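Local coordinates for uncharacterized protein (Deinococcus radiodurans, PDB 3GG7) that is of unknown function but binds manganese and, as a TatD-type member of the metallo-dependent hydrolase superfamily, probably hydrolyses ester bonds, at residues D5-L10 / I146-S151; C165-G170 / R184-D189; P72-Y77 / Q107-R112; V87-S92 / G97-Q102. All blocks are in the same frame, centred on the assembly; numbering follows the deposited sequence.

Contact 1 (D5-L10 / I146-S151); sequences DFHVHL and ILHWYS. With MN (manganese (II) ion), chain B.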
# COMPACT_ATOMS: atom_id res chain seq x y z
N ASP A 5 -10.12 -1.61 0.14
CA ASP A 5 -9.06 -1.53 -0.87
C ASP A 5 -7.95 -0.70 -0.22
O ASP A 5 -8.01 0.54 -0.22
CB ASP A 5 -9.52 -0.84 -2.17
CG ASP A 5 -8.42 -0.76 -3.21
OD1 ASP A 5 -7.22 -1.03 -2.90
OD2 ASP A 5 -8.73 -0.43 -4.37
N PHE A 6 -6.95 -1.38 0.32
CA PHE A 6 -5.98 -0.70 1.16
C PHE A 6 -4.73 -0.23 0.41
O PHE A 6 -3.69 -0.02 1.02
CB PHE A 6 -5.62 -1.56 2.38
CG PHE A 6 -5.49 -0.76 3.64
CD1 PHE A 6 -6.63 -0.23 4.22
CD2 PHE A 6 -4.26 -0.47 4.22
CE1 PHE A 6 -6.53 0.52 5.36
CE2 PHE A 6 -4.18 0.30 5.37
CZ PHE A 6 -5.31 0.76 5.94
N HIS A 7 -4.85 0.03 -0.88
CA HIS A 7 -3.82 0.72 -1.64
C HIS A 7 -4.37 1.02 -3.01
O HIS A 7 -4.40 0.14 -3.89
CB HIS A 7 -2.56 -0.13 -1.75
CG HIS A 7 -1.45 0.50 -2.53
ND1 HIS A 7 -0.33 1.01 -1.94
CD2 HIS A 7 -1.30 0.71 -3.87
CE1 HIS A 7 0.47 1.51 -2.87
NE2 HIS A 7 -0.08 1.32 -4.05
N VAL A 8 -4.79 2.28 -3.22
CA VAL A 8 -5.33 2.71 -4.49
C VAL A 8 -5.01 4.19 -4.75
O VAL A 8 -4.98 5.00 -3.83
CB VAL A 8 -6.83 2.40 -4.58
CG1 VAL A 8 -7.66 3.14 -3.48
CG2 VAL A 8 -7.39 2.70 -5.97
N HIS A 9 -4.74 4.51 -6.02
CA HIS A 9 -4.38 5.86 -6.42
C HIS A 9 -5.60 6.60 -6.91
O HIS A 9 -5.76 6.80 -8.12
CB HIS A 9 -3.28 5.83 -7.49
CG HIS A 9 -2.03 5.13 -7.04
ND1 HIS A 9 -0.92 5.81 -6.59
CD2 HIS A 9 -1.71 3.81 -6.98
CE1 HIS A 9 0.02 4.95 -6.25
NE2 HIS A 9 -0.43 3.73 -6.49
N LEU A 10 -6.46 7.02 -5.99
CA LEU A 10 -7.66 7.78 -6.40
C LEU A 10 -7.30 8.99 -7.23
O LEU A 10 -8.02 9.31 -8.19
CB LEU A 10 -8.47 8.26 -5.21
CG LEU A 10 -9.06 7.25 -4.28
CD1 LEU A 10 -9.92 8.06 -3.30
CD2 LEU A 10 -9.91 6.23 -5.04
N ILE A 146 3.37 -2.31 5.71
CA ILE A 146 2.59 -3.17 4.86
C ILE A 146 3.28 -3.28 3.52
O ILE A 146 3.50 -2.26 2.85
CB ILE A 146 1.18 -2.58 4.59
CG1 ILE A 146 0.47 -2.22 5.89
CG2 ILE A 146 0.36 -3.57 3.78
CD1 ILE A 146 -0.77 -1.29 5.67
N LEU A 147 3.60 -4.49 3.11
CA LEU A 147 4.18 -4.68 1.81
C LEU A 147 3.06 -4.83 0.82
O LEU A 147 2.31 -5.80 0.81
CB LEU A 147 5.13 -5.89 1.81
CG LEU A 147 6.27 -5.74 2.81
CD1 LEU A 147 7.18 -6.96 2.67
CD2 LEU A 147 7.06 -4.48 2.58
N HIS A 148 2.94 -3.82 -0.04
CA HIS A 148 1.88 -3.79 -1.04
C HIS A 148 2.33 -4.56 -2.30
O HIS A 148 3.47 -4.43 -2.75
CB HIS A 148 1.51 -2.32 -1.33
CG HIS A 148 1.63 -1.92 -2.76
ND1 HIS A 148 0.71 -2.27 -3.72
CD2 HIS A 148 2.55 -1.15 -3.39
CE1 HIS A 148 1.08 -1.76 -4.88
NE2 HIS A 148 2.20 -1.08 -4.71
N TRP A 149 1.45 -5.42 -2.80
CA TRP A 149 1.69 -6.24 -3.99
C TRP A 149 3.08 -6.90 -3.95
O TRP A 149 3.89 -6.72 -4.87
CB TRP A 149 1.51 -5.40 -5.25
CG TRP A 149 1.38 -6.18 -6.55
CD1 TRP A 149 1.68 -7.50 -6.79
CD2 TRP A 149 0.92 -5.65 -7.81
NE1 TRP A 149 1.45 -7.81 -8.11
CE2 TRP A 149 0.99 -6.69 -8.76
CE3 TRP A 149 0.48 -4.38 -8.22
CZ2 TRP A 149 0.61 -6.52 -10.09
CZ3 TRP A 149 0.12 -4.20 -9.55
CH2 TRP A 149 0.18 -5.27 -10.47
N TYR A 150 3.34 -7.63 -2.88
CA TYR A 150 4.60 -8.33 -2.72
C TYR A 150 4.81 -9.36 -3.85
O TYR A 150 3.92 -10.17 -4.13
CB TYR A 150 4.68 -8.98 -1.34
CG TYR A 150 5.97 -9.69 -1.13
CD1 TYR A 150 7.09 -9.02 -0.69
CD2 TYR A 150 6.09 -11.06 -1.47
CE1 TYR A 150 8.33 -9.69 -0.55
CE2 TYR A 150 7.30 -11.71 -1.33
CZ TYR A 150 8.41 -11.03 -0.88
OH TYR A 150 9.61 -11.69 -0.76
N SER A 151 5.97 -9.31 -4.50
CA SER A 151 6.26 -10.19 -5.64
C SER A 151 7.67 -10.76 -5.58
O SER A 151 8.22 -11.18 -6.61
CB SER A 151 6.02 -9.46 -6.97
OG SER A 151 6.99 -8.47 -7.23
MN MN B . 0.54 1.94 -5.97
O HOH W 1 1.76 0.76 -7.09

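Contact 2 (C165-G170 / R184-D189); sequences CWFSVG and RSMPRD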
# COMPACT_ATOMS: atom_id res chain seq x y z
N CYS A 165 6.08 -7.55 9.15
CA CYS A 165 5.37 -6.96 8.01
C CYS A 165 3.97 -7.52 7.90
O CYS A 165 3.71 -8.69 8.26
CB CYS A 165 6.09 -7.21 6.69
SG CYS A 165 7.66 -6.35 6.51
N TRP A 166 3.08 -6.65 7.40
CA TRP A 166 1.76 -7.03 6.90
C TRP A 166 1.80 -7.02 5.38
O TRP A 166 2.81 -6.63 4.80
CB TRP A 166 0.69 -6.06 7.39
CG TRP A 166 0.45 -6.04 8.88
CD1 TRP A 166 1.38 -5.94 9.88
CD2 TRP A 166 -0.81 -6.08 9.51
NE1 TRP A 166 0.76 -5.93 11.10
CE2 TRP A 166 -0.59 -6.00 10.90
CE3 TRP A 166 -2.12 -6.18 9.03
CZ2 TRP A 166 -1.63 -6.03 11.82
CZ3 TRP A 166 -3.16 -6.18 9.95
CH2 TRP A 166 -2.90 -6.14 11.33
N PHE A 167 0.71 -7.45 4.72
CA PHE A 167 0.66 -7.59 3.29
C PHE A 167 -0.67 -7.16 2.75
O PHE A 167 -1.69 -7.57 3.29
CB PHE A 167 0.93 -9.07 2.90
CG PHE A 167 2.17 -9.60 3.52
CD1 PHE A 167 3.40 -9.46 2.88
CD2 PHE A 167 2.13 -10.16 4.79
CE1 PHE A 167 4.56 -9.88 3.49
CE2 PHE A 167 3.29 -10.57 5.42
CZ PHE A 167 4.51 -10.45 4.75
N SER A 168 -0.68 -6.36 1.69
CA SER A 168 -1.90 -6.10 0.98
C SER A 168 -1.79 -6.75 -0.39
O SER A 168 -0.82 -6.57 -1.11
CB SER A 168 -2.23 -4.58 0.92
OG SER A 168 -1.19 -3.81 0.32
N VAL A 169 -2.78 -7.56 -0.70
CA VAL A 169 -2.72 -8.44 -1.85
C VAL A 169 -3.83 -8.05 -2.81
O VAL A 169 -4.92 -7.65 -2.39
CB VAL A 169 -2.80 -9.95 -1.44
CG1 VAL A 169 -1.73 -10.29 -0.41
CG2 VAL A 169 -4.17 -10.31 -0.91
N GLY A 170 -3.52 -8.15 -4.10
CA GLY A 170 -4.39 -7.69 -5.15
C GLY A 170 -4.84 -8.77 -6.12
O GLY A 170 -4.55 -9.96 -5.93
N ARG A 184 -0.31 -18.32 0.72
CA ARG A 184 -0.36 -19.45 1.65
C ARG A 184 0.66 -19.38 2.80
O ARG A 184 0.41 -19.91 3.90
CB ARG A 184 -0.24 -20.79 0.92
CG ARG A 184 -1.45 -21.10 0.08
CD ARG A 184 -1.43 -22.52 -0.43
NE ARG A 184 -2.14 -22.57 -1.70
CZ ARG A 184 -1.57 -22.48 -2.90
NH1 ARG A 184 -0.25 -22.38 -3.03
NH2 ARG A 184 -2.33 -22.52 -3.97
N SER A 185 1.80 -18.71 2.59
CA SER A 185 2.79 -18.51 3.65
C SER A 185 2.52 -17.33 4.61
O SER A 185 3.14 -17.22 5.68
CB SER A 185 4.18 -18.37 3.03
OG SER A 185 4.54 -19.61 2.45
N MET A 186 1.55 -16.49 4.26
CA MET A 186 1.24 -15.31 5.05
C MET A 186 0.29 -15.66 6.20
O MET A 186 -0.69 -16.37 5.98
CB MET A 186 0.55 -14.26 4.15
CG MET A 186 1.39 -13.71 3.01
SD MET A 186 0.44 -12.55 1.93
CE MET A 186 1.65 -12.20 0.69
N PRO A 187 0.58 -15.15 7.41
CA PRO A 187 -0.41 -15.30 8.48
C PRO A 187 -1.69 -14.57 8.08
O PRO A 187 -1.65 -13.42 7.61
CB PRO A 187 0.26 -14.65 9.70
CG PRO A 187 1.49 -14.02 9.20
CD PRO A 187 1.78 -14.42 7.85
N ARG A 188 -2.83 -15.23 8.25
CA ARG A 188 -4.10 -14.66 7.79
C ARG A 188 -4.46 -13.40 8.53
O ARG A 188 -5.20 -12.58 7.99
CB ARG A 188 -5.25 -15.67 7.90
CG ARG A 188 -5.09 -16.82 6.95
CD ARG A 188 -6.30 -17.72 6.95
NE ARG A 188 -6.09 -18.91 6.14
CZ ARG A 188 -6.97 -19.91 6.03
NH1 ARG A 188 -8.12 -19.88 6.71
NH2 ARG A 188 -6.69 -20.94 5.25
N ASP A 189 -3.96 -13.24 9.76
CA ASP A 189 -4.23 -12.04 10.57
C ASP A 189 -3.37 -10.82 10.17
O ASP A 189 -3.46 -9.78 10.83
CB ASP A 189 -4.18 -12.34 12.09
CG ASP A 189 -2.86 -12.89 12.57
OD1 ASP A 189 -1.90 -12.97 11.79
OD2 ASP A 189 -2.78 -13.22 13.79

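Contact 3 (P72-Y77 / Q107-R112); sequences PWFDRY and QHILRR. With SO4 (sulfate ion), chain C.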
# COMPACT_ATOMS: atom_id res chain seq x y z
N PRO A 72 10.73 18.35 1.11
CA PRO A 72 10.37 19.03 2.37
C PRO A 72 8.89 19.05 2.75
O PRO A 72 8.55 19.23 3.93
CB PRO A 72 10.88 20.46 2.16
CG PRO A 72 11.85 20.36 1.06
CD PRO A 72 11.47 19.24 0.20
N TRP A 73 7.98 18.86 1.78
CA TRP A 73 6.57 18.80 2.07
C TRP A 73 6.19 17.52 2.83
O TRP A 73 5.17 17.46 3.47
CB TRP A 73 5.78 18.95 0.77
CG TRP A 73 5.65 20.42 0.38
CD1 TRP A 73 4.65 21.25 0.75
CD2 TRP A 73 6.57 21.21 -0.39
NE1 TRP A 73 4.86 22.51 0.24
CE2 TRP A 73 6.03 22.51 -0.45
CE3 TRP A 73 7.79 20.96 -1.01
CZ2 TRP A 73 6.67 23.55 -1.13
CZ3 TRP A 73 8.42 22.01 -1.68
CH2 TRP A 73 7.85 23.29 -1.73
N PHE A 74 7.06 16.51 2.78
CA PHE A 74 6.79 15.28 3.52
C PHE A 74 6.74 15.58 5.02
O PHE A 74 5.74 15.31 5.67
CB PHE A 74 7.78 14.14 3.21
CG PHE A 74 7.38 12.85 3.84
CD1 PHE A 74 6.43 12.03 3.25
CD2 PHE A 74 7.91 12.48 5.06
CE1 PHE A 74 6.04 10.85 3.89
CE2 PHE A 74 7.51 11.32 5.68
CZ PHE A 74 6.59 10.52 5.09
N ASP A 75 7.83 16.12 5.57
CA ASP A 75 7.82 16.43 7.00
C ASP A 75 6.75 17.45 7.36
O ASP A 75 6.13 17.34 8.43
CB ASP A 75 9.18 16.88 7.51
CG ASP A 75 9.23 16.92 9.06
OD1 ASP A 75 9.19 15.84 9.70
OD2 ASP A 75 9.26 18.03 9.63
N ARG A 76 6.48 18.41 6.46
CA ARG A 76 5.47 19.44 6.68
C ARG A 76 4.13 18.81 7.01
O ARG A 76 3.43 19.27 7.93
CB ARG A 76 5.34 20.38 5.48
CG ARG A 76 4.30 21.49 5.63
CD ARG A 76 4.37 22.46 4.47
NE ARG A 76 3.37 23.53 4.52
CZ ARG A 76 3.51 24.68 5.19
NH1 ARG A 76 4.59 24.91 5.92
NH2 ARG A 76 2.53 25.59 5.15
N TYR A 77 3.72 17.81 6.23
CA TYR A 77 2.38 17.27 6.31
C TYR A 77 2.23 16.01 7.15
O TYR A 77 1.10 15.63 7.45
CB TYR A 77 1.87 16.95 4.91
CG TYR A 77 1.73 18.14 3.97
CD1 TYR A 77 1.22 19.36 4.40
CD2 TYR A 77 2.09 18.02 2.66
CE1 TYR A 77 1.06 20.43 3.49
CE2 TYR A 77 1.93 19.05 1.75
CZ TYR A 77 1.42 20.26 2.18
OH TYR A 77 1.26 21.24 1.24
N GLN A 107 14.95 6.30 3.29
CA GLN A 107 15.57 6.34 4.63
C GLN A 107 15.09 7.58 5.38
O GLN A 107 14.74 7.51 6.57
CB GLN A 107 17.08 6.35 4.51
CG GLN A 107 17.80 6.66 5.79
CD GLN A 107 19.29 6.55 5.61
OE1 GLN A 107 19.93 7.48 5.12
NE2 GLN A 107 19.84 5.41 5.99
N HIS A 108 15.04 8.72 4.68
CA HIS A 108 14.53 9.98 5.25
C HIS A 108 13.10 9.78 5.75
O HIS A 108 12.75 10.18 6.86
CB HIS A 108 14.59 11.12 4.21
CG HIS A 108 13.89 12.38 4.63
ND1 HIS A 108 14.54 13.43 5.25
CD2 HIS A 108 12.61 12.77 4.47
CE1 HIS A 108 13.68 14.41 5.46
NE2 HIS A 108 12.50 14.03 5.01
N ILE A 109 12.27 9.15 4.91
CA ILE A 109 10.88 8.95 5.23
C ILE A 109 10.74 8.09 6.48
O ILE A 109 9.99 8.43 7.37
CB ILE A 109 10.11 8.37 4.03
CG1 ILE A 109 9.82 9.53 3.04
CG2 ILE A 109 8.83 7.70 4.48
CD1 ILE A 109 9.21 9.13 1.72
N LEU A 110 11.49 6.99 6.56
CA LEU A 110 11.41 6.11 7.72
C LEU A 110 11.85 6.83 8.99
O LEU A 110 11.19 6.71 10.01
CB LEU A 110 12.23 4.85 7.49
CG LEU A 110 11.75 3.94 6.36
CD1 LEU A 110 12.65 2.73 6.24
CD2 LEU A 110 10.30 3.46 6.58
N ARG A 111 12.90 7.61 8.89
CA ARG A 111 13.37 8.37 10.04
C ARG A 111 12.35 9.41 10.52
O ARG A 111 12.10 9.52 11.72
CB ARG A 111 14.73 9.00 9.74
CG ARG A 111 15.84 7.97 9.60
CD ARG A 111 17.20 8.59 9.90
NE ARG A 111 18.32 7.89 9.28
CZ ARG A 111 18.75 6.67 9.60
NH1 ARG A 111 18.15 5.93 10.54
NH2 ARG A 111 19.80 6.16 8.95
N ARG A 112 11.71 10.13 9.58
CA ARG A 112 10.69 11.12 9.94
C ARG A 112 9.48 10.43 10.54
O ARG A 112 8.89 10.92 11.51
CB ARG A 112 10.28 11.97 8.75
CG ARG A 112 11.43 12.74 8.10
CD ARG A 112 11.98 13.84 8.99
NE ARG A 112 12.88 13.35 10.04
CZ ARG A 112 14.14 12.94 9.85
NH1 ARG A 112 14.85 12.52 10.90
NH2 ARG A 112 14.70 12.92 8.64
S SO4 C . 0.01 24.33 2.96
O1 SO4 C . -0.18 23.74 4.28
O2 SO4 C . -1.21 24.17 2.16
O3 SO4 C . 0.29 25.77 3.10
O4 SO4 C . 1.16 23.66 2.35
O HOH W 2 10.55 15.99 4.61
O HOH W 3 11.46 15.10 11.83

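Contact 4 (V87-S92 / G97-Q102); sequences VGLDGS and GTWTQQ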
# COMPACT_ATOMS: atom_id res chain seq x y z
N VAL A 87 5.38 4.57 -0.64
CA VAL A 87 6.81 4.83 -0.39
C VAL A 87 7.57 3.54 -0.64
O VAL A 87 6.94 2.47 -0.67
CB VAL A 87 7.09 5.33 1.03
CG1 VAL A 87 6.43 6.70 1.29
CG2 VAL A 87 6.62 4.31 2.08
N GLY A 88 8.88 3.60 -0.84
CA GLY A 88 9.66 2.35 -0.92
C GLY A 88 10.79 2.41 -1.92
O GLY A 88 11.37 3.47 -2.14
N LEU A 89 11.11 1.26 -2.50
CA LEU A 89 12.26 1.12 -3.37
C LEU A 89 11.83 0.27 -4.56
O LEU A 89 10.97 -0.60 -4.42
CB LEU A 89 13.43 0.41 -2.64
CG LEU A 89 14.01 1.08 -1.41
CD1 LEU A 89 15.05 0.18 -0.68
CD2 LEU A 89 14.65 2.41 -1.77
N ASP A 90 12.44 0.52 -5.72
CA ASP A 90 12.16 -0.26 -6.92
C ASP A 90 13.49 -0.60 -7.59
O ASP A 90 14.28 0.29 -7.90
CB ASP A 90 11.23 0.51 -7.87
CG ASP A 90 10.77 -0.35 -9.04
OD1 ASP A 90 11.62 -0.83 -9.80
OD2 ASP A 90 9.55 -0.56 -9.21
N GLY A 91 13.73 -1.89 -7.76
CA GLY A 91 14.97 -2.38 -8.33
C GLY A 91 15.00 -2.58 -9.83
O GLY A 91 15.89 -3.29 -10.35
N SER A 92 14.06 -1.97 -10.56
CA SER A 92 13.96 -2.15 -12.01
C SER A 92 15.16 -1.51 -12.68
O SER A 92 15.58 -0.42 -12.29
CB SER A 92 12.70 -1.54 -12.56
OG SER A 92 11.54 -2.16 -12.03
N GLY A 97 19.65 4.16 -12.19
CA GLY A 97 20.42 5.39 -12.06
C GLY A 97 19.90 6.30 -10.96
O GLY A 97 20.62 7.19 -10.49
N THR A 98 18.66 6.08 -10.52
CA THR A 98 18.09 6.83 -9.41
C THR A 98 18.22 6.14 -8.04
O THR A 98 17.68 6.63 -7.04
CB THR A 98 16.61 7.15 -9.66
OG1 THR A 98 15.80 5.97 -9.48
CG2 THR A 98 16.42 7.72 -11.07
N TRP A 99 18.93 5.01 -7.99
CA TRP A 99 18.96 4.20 -6.79
C TRP A 99 19.42 4.96 -5.54
O TRP A 99 18.76 4.88 -4.49
CB TRP A 99 19.83 2.94 -6.98
CG TRP A 99 19.83 2.11 -5.75
CD1 TRP A 99 20.81 2.03 -4.80
CD2 TRP A 99 18.75 1.29 -5.28
NE1 TRP A 99 20.42 1.19 -3.79
CE2 TRP A 99 19.16 0.73 -4.05
CE3 TRP A 99 17.48 0.98 -5.77
CZ2 TRP A 99 18.36 -0.14 -3.33
CZ3 TRP A 99 16.69 0.10 -5.04
CH2 TRP A 99 17.13 -0.44 -3.85
N THR A 100 20.54 5.68 -5.61
CA THR A 100 21.02 6.47 -4.47
C THR A 100 19.95 7.43 -3.94
O THR A 100 19.74 7.54 -2.72
CB THR A 100 22.31 7.26 -4.81
OG1 THR A 100 23.36 6.34 -5.11
CG2 THR A 100 22.74 8.14 -3.63
N GLN A 101 19.26 8.09 -4.86
CA GLN A 101 18.19 9.02 -4.49
C GLN A 101 16.99 8.27 -3.90
O GLN A 101 16.38 8.73 -2.94
CB GLN A 101 17.77 9.91 -5.68
CG GLN A 101 16.50 10.77 -5.48
CD GLN A 101 16.66 11.94 -4.49
OE1 GLN A 101 17.65 12.03 -3.76
NE2 GLN A 101 15.67 12.84 -4.48
N GLN A 102 16.62 7.13 -4.48
CA GLN A 102 15.54 6.33 -3.90
C GLN A 102 15.85 5.95 -2.46
O GLN A 102 15.04 6.07 -1.56
CB GLN A 102 15.34 5.03 -4.66
CG GLN A 102 14.70 5.13 -6.00
CD GLN A 102 14.36 3.75 -6.51
OE1 GLN A 102 13.76 2.96 -5.76
NE2 GLN A 102 14.79 3.41 -7.72
O HOH W 4 12.28 6.12 -2.38

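Contact 1 (D5-L10 / I146-S151)
Two imidazoles, H7 and H148, lie face to face: their centroids are 3.5 Å apart and their planes only 9° from parallel. The overlap is nearly complete, with H148 ND1 above the middle of the H7 ring and H7 NE2 above the middle of the H148 ring. The NE2 atoms of H7 and H148 approach to 3.4 Å without sharing a hydrogen. A chi1 of 179° points the H7 imidazole away from its backbone N; the ring reaches from strand 4-8 into the barrel and binds manganese through NE2 at 2.1 Å. H9 NE2 meets the metal at the same distance, and E86 and D196 complete the protein ligands. H148 is linked to the metal indirectly: its NE2 is hydrogen-bonded to water 1 at 3.0 Å, and that water's oxygen sits 2.0 Å from the manganese. The far nitrogens are fixed too, H7 ND1 by S122 and H148 ND1 by E194, which sets the rotation of both rings. D5 OD1 accepts from H7 N in an Asx turn at the corner the chain makes at H7. Deeper in the barrel, F6 CE2 meets I146 CD1 at 3.8 Å. H148 is predicted to bind a second divalent cation, so the stack holds a first-site ligand against a probable second-site one, with the metal-bound water between metal and H148 probably polarised by the ion.

Contact 2 (C165-G170 / R184-D189)
The carbonyl oxygen of D189 accepts a hydrogen bond from R240 NH2 of helix 227-243 and rests against one face of the W166 indole, 3.7 Å from CZ3. The rest of the contact is apolar and turns on M186. Its chain runs straight beyond CG (chi2 176°, chi3 -176°), which carries the sulfur and methyl inward to the strand. SD ends 3.6 Å from F167 CB and 4.4 Å from the F167 ring centroid, 37° off the normal, so this Met-aromatic contact is an oblique one. M186 CG sits 4.0 Å above the same ring, displaced toward its rim. Two residues along the strand, V169 CG1 closes on M186 SD at 3.9 Å, the two side chains running past each other in opposite directions. V191 also touches M186, while L157 and I161 of helix 154-162 pack on F167. M186 thus packs between barrel strand 166-169 and the helical layer outside it, just after helix 177-185 and ahead of strand 191-193 in a beta-alpha-beta crossover. Its thioether packs there without needing a hydrogen-bond partner, whereas the carbonyl oxygen D189 O is satisfied by an arginine.

Contact 3 (P72-Y77 / Q107-R112)
Helix 72-77 and segment 107-112 of helix 99-115 run side by side in nearly the same direction, their axes 15° apart and 10.7 Å distant, with F74 facing I109 and D75 facing R112. The first torsion of F74 swings its ring away from the backbone N and across the gap. I109 CG1 stands 3.8 Å from the ring centroid and 7° off the normal, a CH-pi contact over the middle of the face. The other branch, I109 CG2, reaches F74 CZ at 3.7 Å. R112 CB takes a place at the ring edge near CE2. Closer to solvent, D75 and R112 do not form a salt bridge: OD1 of D75 rests 3.5 Å from the R112 CD methylene, while R112 NE is 4.5 Å away and the two flat groups are turned 73° from each other. Water 3 mends this gap, donating to D75 OD1 and accepting weakly from R112 NE. H116 also bonds D75 OD1, and D115 takes R112 NH1 in a salt bridge. A second water joins the helices, 2.9 Å from the D75 N it accepts from and 2.8 Å from H108 NE2. On the far side of helix 72-77, R76 and Y77 hold with R41 a sulfate probably from the crystallisation liquor; Y77 OH donates to its O4 at 2.7 Å. On the barrel side of the pair, V84 of strand 83-88 touches both F74 and I109. Neighbouring parallel helices packed against a strand of the parallel sheet are characteristic of the outer helical layer of a TIM barrel.

Contact 4 (V87-S92 / G97-Q102)
Hydrogen bonds lead: the two ends of the Q102 carboxamide bond the backbone N and O of D90. D90 N donates to Q102 OE1 at 2.8 Å, with 158° at the hydrogen, and Q102 NE2 returns a bond to D90 O at 3.2 Å; each acceptor is met in its carbonyl plane, on a lone pair. T98 OG1, at the N-cap position just before the helix, also accepts from Q102 NE2, lying close to the amide plane, so the flat group is fixed in rotation by three bonds. Within the loop, D90 OD1 accepts from S92 N, closing an Asx turn, and from S92 OG at 2.6 Å, while D90 OD2 is hydrogen-bonded to NE2 of H124, a predicted ligand of a second metal. This is the strand-to-helix loop of a beta-alpha-beta unit, strand 83-88, helix 99-115 and strand 119-124, in the TIM barrel. Water 4 adds a bridge, 2.8 Å from G88 O and 2.9 Å from Q102 O. The apolar contacts centre on L89, whose two methyls part: CD1 meets W99 CH2 at 3.8 Å, and CD2 packs on Q102 CB at 4.0 Å. W99, extended from its backbone N by a chi1 of -179°, presents the edge of its indole to D90 O, 3.7 Å from CZ3.

Contacts 1 and 2 use neighbouring strands of the barrel, 143-148 and 166-169: L147 N to W166 O at 2.8 Å and W149 N to S168 O at 3.0 Å are probable hydrogen bonds, and the contact centres lie 12 Å apart. E194 ties them further, binding H148 at one carboxylate oxygen and S168 at the other. Contacts 3 and 4 both use helix 99-115 and meet where I109 CD1 packs 3.7 Å from V87 CG1. Only contact 1 holds manganese ligands. The D90 side chain of contact 4 is about 10 Å from the metal, that of V169 in contact 2 about 13 Å, and that of I109 in contact 3 about 14 Å.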